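Local coordinates for aldehyde dehydrogenase (Trypanosoma brucei, PDB 5MYP), which probably oxidises aldehydes to carboxylic acids with NAD+ as cofactor, as members of the aldehyde dehydrogenase family do, at residues 114-119 and 455-460. Residues are numbered along the deposited sequence; the frame is centred on the assembly and turned at random.
Sequences QYEPLG and HRRPVM
Q114 and E116 pair antiparallel with R457 and H455 through four backbone hydrogen bonds, two to each hydrogen-bonded pair, while Y115 and R456 form the non-hydrogen-bonded pair between them. R457 N reaches Q114 O at 2.7 Å in an almost straight bond (179° at the hydrogen), and H455 N reaches E116 O at 2.8 Å. The short strand axes run 136° apart, well short of a straight antiparallel 180°, so the pair is strongly twisted. On the face of Q114, E116, H455 and R457, E116 CG sits between its backbone N and carbonyl carbon (chi1 61°) and the chain then runs straight out alongside H455, bringing OE2 to the imidazole edge, 3.0 Å from H455 CD2; the same oxygen is hydrogen-bonded to the hydroxyl of S413 of the second subunit. E116 OE1 lies over one face of the R457 guanidinium, 3.8 Å from R457 NH1, a long salt bridge resting on charge. The pair forms part of the oligomerisation arm of the aldehyde dehydrogenase fold, close to where strand 110-124 enters the parallel sheet: V459 and M460 continue the sheet into a parallel strand of the second subunit, whose S414 and T412 hydroxyls and E409 backbone O bind the R457 guanidinium. A water in the plane of that group accepts from R457 NH1 and donates to Q114 OE1, linking the two strands. The Q114 amide also rests on V459, with Q114 CD 3.6 Å from V459 CG2. On the other face, Y115 and R456 run side by side; R456 CB meets the ring obliquely, 4.0 Å from Y115 CE1.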
loop_
_atom_site.group_PDB
_atom_site.type_symbol
_atom_site.label_atom_id
_atom_site.label_comp_id
_atom_site.label_asym_id
_atom_site.label_seq_id
_atom_site.Cartn_x
_atom_site.Cartn_y
_atom_site.Cartn_z
ATOM N N GLN A 114 6.847 -10.396 11.900
ATOM C CA GLN A 114 5.604 -10.711 12.613
ATOM C C GLN A 114 4.453 -9.962 11.956
ATOM O O GLN A 114 4.669 -8.935 11.314
ATOM C CB GLN A 114 5.707 -10.320 14.092
ATOM C CG GLN A 114 6.798 -11.055 14.872
ATOM C CD GLN A 114 6.877 -10.645 16.337
ATOM O OE1 GLN A 114 6.119 -9.791 16.807
ATOM N NE2 GLN A 114 7.808 -11.256 17.070
ATOM N N TYR A 115 3.237 -10.478 12.104
ATOM C CA TYR A 115 2.032 -9.810 11.610
ATOM C C TYR A 115 1.190 -9.378 12.789
ATOM O O TYR A 115 0.951 -10.172 13.693
ATOM C CB TYR A 115 1.235 -10.741 10.697
ATOM C CG TYR A 115 1.976 -11.054 9.430
ATOM C CD1 TYR A 115 1.853 -10.232 8.312
ATOM C CD2 TYR A 115 2.839 -12.150 9.355
ATOM C CE1 TYR A 115 2.547 -10.505 7.142
ATOM C CE2 TYR A 115 3.537 -12.431 8.189
ATOM C CZ TYR A 115 3.384 -11.609 7.087
ATOM O OH TYR A 115 4.070 -11.896 5.934
ATOM N N GLU A 116 0.753 -8.117 12.788
ATOM C CA GLU A 116 -0.107 -7.592 13.849
ATOM C C GLU A 116 -1.340 -6.896 13.265
ATOM O O GLU A 116 -1.289 -6.388 12.137
ATOM C CB GLU A 116 0.668 -6.631 14.766
ATOM C CG GLU A 116 1.232 -5.393 14.080
ATOM C CD GLU A 116 1.825 -4.370 15.039
ATOM O OE1 GLU A 116 1.839 -4.598 16.267
ATOM O OE2 GLU A 116 2.279 -3.310 14.558
ATOM N N PRO A 117 -2.451 -6.862 14.027
ATOM C CA PRO A 117 -3.622 -6.102 13.572
ATOM C C PRO A 117 -3.351 -4.600 13.449
ATOM O O PRO A 117 -2.435 -4.089 14.089
ATOM C CB PRO A 117 -4.665 -6.359 14.667
ATOM C CG PRO A 117 -4.216 -7.590 15.364
ATOM C CD PRO A 117 -2.724 -7.595 15.275
ATOM N N LEU A 118 -4.155 -3.924 12.636
ATOM C CA LEU A 118 -4.044 -2.477 12.429
ATOM C C LEU A 118 -4.889 -1.670 13.423
ATOM O O LEU A 118 -4.421 -0.677 13.973
ATOM C CB LEU A 118 -4.455 -2.117 11.001
ATOM C CG LEU A 118 -3.528 -2.633 9.901
ATOM C CD1 LEU A 118 -4.180 -2.461 8.536
ATOM C CD2 LEU A 118 -2.169 -1.946 9.950
ATOM N N GLY A 119 -6.127 -2.104 13.642
ATOM C CA GLY A 119 -7.065 -1.387 14.504
ATOM C C GLY A 119 -8.484 -1.499 14.004
ATOM O O GLY A 119 -9.038 -2.599 13.983
ATOM N N HIS A 455 -0.269 -5.308 9.781
ATOM C CA HIS A 455 1.017 -4.658 9.666
ATOM C C HIS A 455 2.100 -5.727 9.770
ATOM O O HIS A 455 2.168 -6.443 10.768
ATOM C CB HIS A 455 1.203 -3.605 10.756
ATOM C CG HIS A 455 2.582 -3.033 10.789
ATOM N ND1 HIS A 455 3.267 -2.732 9.638
ATOM C CD2 HIS A 455 3.401 -2.706 11.815
ATOM C CE1 HIS A 455 4.449 -2.240 9.951
ATOM N NE2 HIS A 455 4.559 -2.216 11.265
ATOM N N ARG A 456 2.931 -5.836 8.737
ATOM C CA ARG A 456 4.101 -6.717 8.765
ATOM C C ARG A 456 5.212 -5.990 9.525
ATOM O O ARG A 456 5.726 -4.976 9.056
ATOM C CB ARG A 456 4.545 -7.071 7.342
ATOM C CG ARG A 456 5.706 -8.050 7.279
ATOM C CD ARG A 456 6.043 -8.434 5.854
ATOM N NE ARG A 456 6.304 -7.272 5.012
ATOM C CZ ARG A 456 6.471 -7.312 3.693
ATOM N NH1 ARG A 456 6.437 -8.467 3.027
ATOM N NH2 ARG A 456 6.690 -6.184 3.025
ATOM N N ARG A 457 5.570 -6.520 10.691
ATOM C CA ARG A 457 6.443 -5.850 11.647
ATOM C C ARG A 457 7.770 -6.590 11.822
ATOM O O ARG A 457 7.791 -7.664 12.426
ATOM C CB ARG A 457 5.724 -5.750 12.991
ATOM C CG ARG A 457 6.416 -4.883 14.031
ATOM C CD ARG A 457 5.708 -5.061 15.354
ATOM N NE ARG A 457 6.029 -4.060 16.375
ATOM C CZ ARG A 457 5.723 -4.189 17.668
ATOM N NH1 ARG A 457 5.100 -5.282 18.120
ATOM N NH2 ARG A 457 6.051 -3.227 18.528
ATOM N N PRO A 458 8.879 -6.027 11.301
ATOM C CA PRO A 458 10.177 -6.687 11.462
ATOM C C PRO A 458 10.695 -6.634 12.897
ATOM O O PRO A 458 10.554 -5.609 13.567
ATOM C CB PRO A 458 11.099 -5.883 10.535
ATOM C CG PRO A 458 10.465 -4.543 10.461
ATOM C CD PRO A 458 8.994 -4.824 10.457
ATOM N N VAL A 459 11.272 -7.745 13.351
ATOM C CA VAL A 459 11.870 -7.846 14.679
ATOM C C VAL A 459 13.299 -8.365 14.519
ATOM O O VAL A 459 13.514 -9.387 13.863
ATOM C CB VAL A 459 11.060 -8.788 15.595
ATOM C CG1 VAL A 459 11.721 -8.900 16.972
ATOM C CG2 VAL A 459 9.609 -8.313 15.699
ATOM N N MET A 460 14.264 -7.653 15.101
ATOM C CA MET A 460 15.675 -8.053 15.103
ATOM C C MET A 460 16.123 -8.246 16.547
ATOM O O MET A 460 16.051 -7.309 17.341
ATOM C CB MET A 460 16.533 -6.973 14.435
ATOM C CG MET A 460 18.036 -7.132 14.654
ATOM S SD MET A 460 19.025 -5.900 13.806
ATOM C CE MET A 460 19.204 -6.645 12.191
HETATM O O HOH W 1 4.299 -7.867 16.368
#